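Contact-dependent inhibitor A (Enterobacter cloacae subsp. cloacae, PDB 4NTQ) delivers a toxic ribosomal RNase into target bacteria, its C-terminal toxin region being held here in a complex with the immunity protein CdiI. Local coordinates at residues M215-S218 / K219-I223; T225-S228 / G229-I233. All blocks are in the same frame, centred on the assembly; numbering follows the deposited sequence.

Contact 1. Residues M215-S218 / K219-I223; sequences MFNS and KGKRI
Met215 opens the contact with both its backbone and its side chain: its O accepts a nearly straight hydrogen bond from Ile223 N (2.9 Å, 167° at the hydrogen), while its CG, on the way to the selenium of this selenomethionine, lies 3.9 Å from Ile223 CG1. The two chains slant across one another, and CD1 of the isoleucine sits between SE and the CB of Asn217, touching both.

Phe216 is next, turned to the other face of the sheet, where it forms a non-hydrogen-bonded antiparallel pair with Arg222. The CD1 and CE1 atoms of its ring meet the start of the arginine, CE1 coming within 3.8 Å of Arg222 CB. The extended arginine then runs off to Asp235 O and to Glu30 of the CdiI chain.

Asn217 begins the bend. Its N gives a hydrogen bond to Lys221 O (2.6 Å), and its O takes one from Gly220 N (2.6 Å), closing a type I turn. With Gly220, the last residue of the turn, in the left-handed region, this is the classic type I turn plus G1 beta bulge of a 3:5 hairpin. The amide of Asn217 stands inside the bend because CG is set between the backbone N and the carbonyl carbon (chi1 71°). There OD1 is gripped from opposite faces of its plane, by Lys221 N at 2.8 Å and by Lys219 N at 3.1 Å, the latter an Asx turn. Neither N-H points along a lone pair. The amide as a whole runs beside the CB and CG of Lys221, and ND2 donates to a water 2.9 Å away as well as to Asp120 of CdiI.

Ser218 and Lys219 occupy the exposed corner of the turn.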
HETATM    1  N   MSE A 215      -6.561  -0.050  -8.719  1.00 40.14           N
HETATM    2  CA  MSE A 215      -7.874  -0.360  -8.164  1.00 32.61           C
HETATM    3  C   MSE A 215      -7.774  -1.400  -7.069  1.00 43.65           C
HETATM    4  O   MSE A 215      -6.970  -2.318  -7.158  1.00 44.42           O
HETATM    5  CB  MSE A 215      -8.817  -0.841  -9.259  1.00 40.74           C
HETATM    6  CG  MSE A 215     -10.212  -1.216  -8.779  1.00 36.49           C
HETATM    7 SE   MSE A 215     -11.361  -1.745 -10.268  1.00 54.09          SE
HETATM    8  CE  MSE A 215     -11.016  -0.208 -11.430  1.00 53.35           C
ATOM      9  N   PHE A 216      -8.589  -1.251  -6.030  1.00 35.45           N
ATOM     10  CA  PHE A 216      -8.640  -2.232  -4.957  1.00 36.05           C
ATOM     11  C   PHE A 216     -10.072  -2.730  -4.769  1.00 39.85           C
ATOM     12  O   PHE A 216     -11.026  -1.962  -4.895  1.00 36.87           O
ATOM     13  CB  PHE A 216      -8.115  -1.634  -3.654  1.00 34.69           C
ATOM     14  CG  PHE A 216      -6.707  -1.120  -3.747  1.00 29.82           C
ATOM     15  CD1 PHE A 216      -5.645  -1.884  -3.297  1.00 35.52           C
ATOM     16  CD2 PHE A 216      -6.443   0.125  -4.289  1.00 32.80           C
ATOM     17  CE1 PHE A 216      -4.344  -1.413  -3.382  1.00 30.23           C
ATOM     18  CE2 PHE A 216      -5.146   0.608  -4.369  1.00 38.87           C
ATOM     19  CZ  PHE A 216      -4.097  -0.164  -3.913  1.00 36.69           C
ATOM     20  N   ASN A 217     -10.236  -4.012  -4.473  1.00 42.67           N
ATOM     21  CA  ASN A 217     -11.596  -4.531  -4.327  1.00 48.08           C
ATOM     22  C   ASN A 217     -12.247  -4.179  -2.990  1.00 49.62           C
ATOM     23  O   ASN A 217     -11.651  -3.467  -2.176  1.00 46.84           O
ATOM     24  CB  ASN A 217     -11.678  -6.030  -4.636  1.00 40.41           C
ATOM     25  CG  ASN A 217     -11.037  -6.895  -3.577  1.00 42.55           C
ATOM     26  OD1 ASN A 217     -10.588  -6.415  -2.537  1.00 46.61           O
ATOM     27  ND2 ASN A 217     -11.001  -8.194  -3.837  1.00 45.08           N
ATOM     28  N   SER A 218     -13.454  -4.692  -2.765  1.00 46.74           N
ATOM     29  CA  SER A 218     -14.261  -4.308  -1.611  1.00 44.45           C
ATOM     30  C   SER A 218     -13.549  -4.620  -0.303  1.00 45.36           C
ATOM     31  O   SER A 218     -13.877  -4.057   0.736  1.00 53.50           O
ATOM     32  CB  SER A 218     -15.623  -5.003  -1.648  1.00 47.88           C
ATOM     33  OG  SER A 218     -15.476  -6.397  -1.462  1.00 48.92           O
ATOM     34  N   LYS A 219     -12.569  -5.514  -0.358  1.00 44.45           N
ATOM     35  CA  LYS A 219     -11.752  -5.826   0.814  1.00 45.06           C
ATOM     36  C   LYS A 219     -10.364  -5.168   0.772  1.00 41.12           C
ATOM     37  O   LYS A 219      -9.509  -5.453   1.599  1.00 47.02           O
ATOM     38  CB  LYS A 219     -11.615  -7.341   0.984  1.00 44.22           C
ATOM     39  CG  LYS A 219     -12.863  -8.022   1.530  1.00 55.01           C
ATOM     40  CD  LYS A 219     -12.942  -9.473   1.054  1.00 66.82           C
ATOM     41  CE  LYS A 219     -13.904 -10.305   1.897  1.00 73.63           C
ATOM     42  NZ  LYS A 219     -15.250  -9.682   1.923  1.00 81.20           N
ATOM     43  N   GLY A 220     -10.137  -4.284  -0.185  1.00 38.05           N
ATOM     44  CA  GLY A 220      -8.856  -3.606  -0.258  1.00 40.85           C
ATOM     45  C   GLY A 220      -7.748  -4.419  -0.903  1.00 38.60           C
ATOM     46  O   GLY A 220      -6.572  -4.060  -0.816  1.00 36.22           O
ATOM     47  N   LYS A 221      -8.108  -5.532  -1.533  1.00 37.55           N
ATOM     48  CA  LYS A 221      -7.134  -6.288  -2.312  1.00 33.93           C
ATOM     49  C   LYS A 221      -6.935  -5.571  -3.645  1.00 36.54           C
ATOM     50  O   LYS A 221      -7.912  -5.161  -4.283  1.00 43.49           O
ATOM     51  CB  LYS A 221      -7.635  -7.703  -2.571  1.00 39.53           C
ATOM     52  CG  LYS A 221      -8.033  -8.484  -1.334  1.00 51.12           C
ATOM     53  CD  LYS A 221      -6.862  -9.252  -0.741  1.00 49.05           C
ATOM     54  CE  LYS A 221      -7.337 -10.178   0.366  1.00 45.98           C
ATOM     55  NZ  LYS A 221      -8.376 -11.114  -0.128  1.00 55.26           N
ATOM     56  N   ARG A 222      -5.681  -5.416  -4.067  1.00 38.92           N
ATOM     57  CA  ARG A 222      -5.387  -4.820  -5.369  1.00 36.44           C
ATOM     58  C   ARG A 222      -5.825  -5.750  -6.483  1.00 42.19           C
ATOM     59  O   ARG A 222      -5.457  -6.932  -6.500  1.00 41.40           O
ATOM     60  CB  ARG A 222      -3.901  -4.548  -5.507  1.00 33.58           C
ATOM     61  CG  ARG A 222      -3.485  -3.832  -6.786  1.00 35.39           C
ATOM     62  CD  ARG A 222      -2.064  -3.282  -6.623  1.00 34.72           C
ATOM     63  NE  ARG A 222      -1.418  -2.943  -7.889  1.00 37.15           N
ATOM     64  CZ  ARG A 222      -0.223  -2.356  -7.983  1.00 39.16           C
ATOM     65  NH1 ARG A 222       0.450  -2.037  -6.878  1.00 29.86           N
ATOM     66  NH2 ARG A 222       0.299  -2.090  -9.179  1.00 28.68           N
ATOM     67  N   ILE A 223      -6.616  -5.223  -7.409  1.00 39.64           N
ATOM     68  CA  ILE A 223      -7.093  -6.033  -8.527  1.00 38.94           C
ATOM     69  C   ILE A 223      -6.723  -5.422  -9.868  1.00 36.31           C
ATOM     70  O   ILE A 223      -7.398  -5.656 -10.879  1.00 36.69           O
ATOM     71  CB  ILE A 223      -8.607  -6.324  -8.458  1.00 37.81           C
ATOM     72  CG1 ILE A 223      -9.406  -5.034  -8.294  1.00 37.44           C
ATOM     73  CG2 ILE A 223      -8.910  -7.296  -7.328  1.00 35.89           C
ATOM     74  CD1 ILE A 223     -10.932  -5.239  -8.429  1.00 43.75           C
TER
HETATM   75  O   HOH W   1     -11.210 -10.112  -1.700  1.00 38.20           O

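Contact 2. Residues T225-S228 / G229-I233; sequences TYDS and GLNRI
The Tyr226 ring carries Arg232 on one face, with the arginine's CA 4.0 Å from the ring centroid in a CH-pi contact and its CG over the rim on the same side. At the ring's edge, close to its plane, sits Leu230 O, 3.5 Å from Tyr226 CD1. The other flat pair is the Asp227 carboxylate and the Asn231 amide, set at right angles (90°) and joined by a weak hydrogen bond from ND2 to OD1.

Both pairs belong to a 3:5 beta hairpin, a type I turn with a G1 bulge, in which Leu230 takes the left-handed position usually held by glycine. Leu230 N closes the turn on Asp227 O at 3.0 Å, and Asp227 N bonds to Asn231 O at 3.1 Å. Further down, Ile233 N donates to Thr225 O.

Asp227 braces the bend from inside. The same first torsion as at Asn217 (chi1 71°) turns the carboxylate inward and brings OD2 to two backbone N-H groups that approach from opposite faces of the carboxylate: Gly229 N on the anti side at 2.8 Å, making an Asx turn, and Asn231 N from well above the plane at 3.1 Å. The negative charge would probably strengthen both bonds.

Leu230 touches the base of the tyrosine, its CD2 3.8 Å from Tyr226 CB, and goes on to touch Leu172 and Phe174. The tyrosine hydroxyl is bonded to Ile223 O, and the guanidinium of Arg232 forms a salt bridge with Asp235; CdiI packs on both residues through Met124 and Lys125. Beyond the turn Ile233 curls back alongside the aspartate, with its CD1 4.0 Å from Asp227 CB.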
ATOM      1  N   THR A 225      -3.692  -2.557 -12.225  1.00 43.20           N
ATOM      2  CA  THR A 225      -3.359  -1.217 -12.676  1.00 39.86           C
ATOM      3  C   THR A 225      -4.259  -0.939 -13.870  1.00 40.73           C
ATOM      4  O   THR A 225      -4.435  -1.816 -14.698  1.00 45.73           O
ATOM      5  CB  THR A 225      -1.894  -1.135 -13.103  1.00 35.60           C
ATOM      6  OG1 THR A 225      -1.052  -1.255 -11.947  1.00 40.70           O
ATOM      7  CG2 THR A 225      -1.623   0.196 -13.797  1.00 34.98           C
ATOM      8  N   TYR A 226      -4.842   0.256 -13.954  1.00 39.48           N
ATOM      9  CA  TYR A 226      -5.840   0.560 -14.988  1.00 44.12           C
ATOM     10  C   TYR A 226      -5.544   1.843 -15.753  1.00 45.78           C
ATOM     11  O   TYR A 226      -4.930   2.764 -15.208  1.00 58.27           O
ATOM     12  CB  TYR A 226      -7.242   0.672 -14.374  1.00 44.34           C
ATOM     13  CG  TYR A 226      -7.788  -0.642 -13.865  1.00 50.01           C
ATOM     14  CD1 TYR A 226      -8.807  -1.308 -14.544  1.00 48.31           C
ATOM     15  CD2 TYR A 226      -7.280  -1.223 -12.707  1.00 34.56           C
ATOM     16  CE1 TYR A 226      -9.304  -2.521 -14.077  1.00 45.71           C
ATOM     17  CE2 TYR A 226      -7.763  -2.413 -12.241  1.00 40.56           C
ATOM     18  CZ  TYR A 226      -8.775  -3.067 -12.926  1.00 45.30           C
ATOM     19  OH  TYR A 226      -9.243  -4.265 -12.442  1.00 46.93           O
ATOM     20  N   ASP A 227      -5.992   1.913 -17.007  1.00 42.61           N
ATOM     21  CA  ASP A 227      -5.837   3.150 -17.786  1.00 47.66           C
ATOM     22  C   ASP A 227      -6.901   4.191 -17.439  1.00 49.90           C
ATOM     23  O   ASP A 227      -7.674   4.002 -16.497  1.00 54.21           O
ATOM     24  CB  ASP A 227      -5.722   2.899 -19.302  1.00 43.84           C
ATOM     25  CG  ASP A 227      -7.022   2.436 -19.952  1.00 53.42           C
ATOM     26  OD1 ASP A 227      -6.917   1.799 -21.021  1.00 59.01           O
ATOM     27  OD2 ASP A 227      -8.134   2.709 -19.444  1.00 52.25           O
ATOM     28  N   SER A 228      -6.940   5.287 -18.192  1.00 53.15           N
ATOM     29  CA  SER A 228      -7.788   6.419 -17.813  1.00 59.96           C
ATOM     30  C   SER A 228      -9.284   6.133 -17.988  1.00 63.86           C
ATOM     31  O   SER A 228     -10.129   6.924 -17.562  1.00 64.18           O
ATOM     32  CB  SER A 228      -7.378   7.702 -18.554  1.00 55.59           C
ATOM     33  OG  SER A 228      -7.599   7.600 -19.949  1.00 54.11           O
ATOM     34  N   GLY A 229      -9.602   4.999 -18.607  1.00 62.73           N
ATOM     35  CA  GLY A 229     -10.982   4.607 -18.823  1.00 52.45           C
ATOM     36  C   GLY A 229     -11.311   3.325 -18.095  1.00 54.42           C
ATOM     37  O   GLY A 229     -12.332   2.702 -18.359  1.00 60.24           O
ATOM     38  N   LEU A 230     -10.433   2.946 -17.175  1.00 47.30           N
ATOM     39  CA  LEU A 230     -10.558   1.723 -16.379  1.00 52.54           C
ATOM     40  C   LEU A 230     -10.551   0.429 -17.185  1.00 53.00           C
ATOM     41  O   LEU A 230     -11.310  -0.489 -16.892  1.00 56.88           O
ATOM     42  CB  LEU A 230     -11.766   1.773 -15.435  1.00 48.16           C
ATOM     43  CG  LEU A 230     -11.643   2.843 -14.353  1.00 48.34           C
ATOM     44  CD1 LEU A 230     -12.729   2.684 -13.304  1.00 47.26           C
ATOM     45  CD2 LEU A 230     -10.260   2.811 -13.718  1.00 47.46           C
ATOM     46  N   ASN A 231      -9.686   0.367 -18.191  1.00 53.24           N
ATOM     47  CA  ASN A 231      -9.329  -0.899 -18.804  1.00 50.49           C
ATOM     48  C   ASN A 231      -8.041  -1.420 -18.170  1.00 59.29           C
ATOM     49  O   ASN A 231      -7.008  -0.744 -18.200  1.00 62.87           O
ATOM     50  CB  ASN A 231      -9.137  -0.758 -20.313  1.00 55.35           C
ATOM     51  CG  ASN A 231     -10.334  -0.163 -21.000  1.00 68.18           C
ATOM     52  OD1 ASN A 231     -11.428  -0.733 -20.986  1.00 74.41           O
ATOM     53  ND2 ASN A 231     -10.130   0.986 -21.630  1.00 69.00           N
ATOM     54  N   ARG A 232      -8.129  -2.610 -17.583  1.00 52.32           N
ATOM     55  CA  ARG A 232      -7.009  -3.253 -16.920  1.00 51.23           C
ATOM     56  C   ARG A 232      -5.814  -3.350 -17.843  1.00 52.11           C
ATOM     57  O   ARG A 232      -5.935  -3.764 -18.993  1.00 54.72           O
ATOM     58  CB  ARG A 232      -7.410  -4.662 -16.475  1.00 54.41           C
ATOM     59  CG  ARG A 232      -6.537  -5.249 -15.392  1.00 53.71           C
ATOM     60  CD  ARG A 232      -6.888  -6.707 -15.143  1.00 51.10           C
ATOM     61  NE  ARG A 232      -6.213  -7.222 -13.963  1.00 45.68           N
ATOM     62  CZ  ARG A 232      -4.949  -7.634 -13.954  1.00 42.33           C
ATOM     63  NH1 ARG A 232      -4.229  -7.590 -15.061  1.00 33.15           N
ATOM     64  NH2 ARG A 232      -4.405  -8.082 -12.834  1.00 42.25           N
ATOM     65  N   ILE A 233      -4.652  -2.973 -17.328  1.00 46.24           N
ATOM     66  CA  ILE A 233      -3.436  -2.981 -18.122  1.00 43.87           C
ATOM     67  C   ILE A 233      -2.579  -4.140 -17.679  1.00 39.18           C
ATOM     68  O   ILE A 233      -2.100  -4.914 -18.493  1.00 47.81           O
ATOM     69  CB  ILE A 233      -2.630  -1.689 -17.908  1.00 46.72           C
ATOM     70  CG1 ILE A 233      -3.404  -0.480 -18.426  1.00 47.56           C
ATOM     71  CG2 ILE A 233      -1.268  -1.797 -18.570  1.00 47.50           C
ATOM     72  CD1 ILE A 233      -3.714  -0.543 -19.896  1.00 45.48           C
TER

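Overall arrangement
Coming from the N terminus, the chain passes helix 164-170 and the first three strands of an antiparallel sheet before strand 213-216 leads into contact 1. That contact closes the hairpin to strand 222-226. The same strand then runs into contact 2, which closes the hairpin to the last strand, 232-234. The loops follow in series, neither nested nor crossed, at opposite ends of the shared strand and with centres about 14 Å apart. They still meet across the sheet: Met215 CB packs 3.5 Å from Tyr226 CE2, and Met215 CE lies 3.8 Å from Leu230 CD1. Contact 1 has the more extensive interface with CdiI.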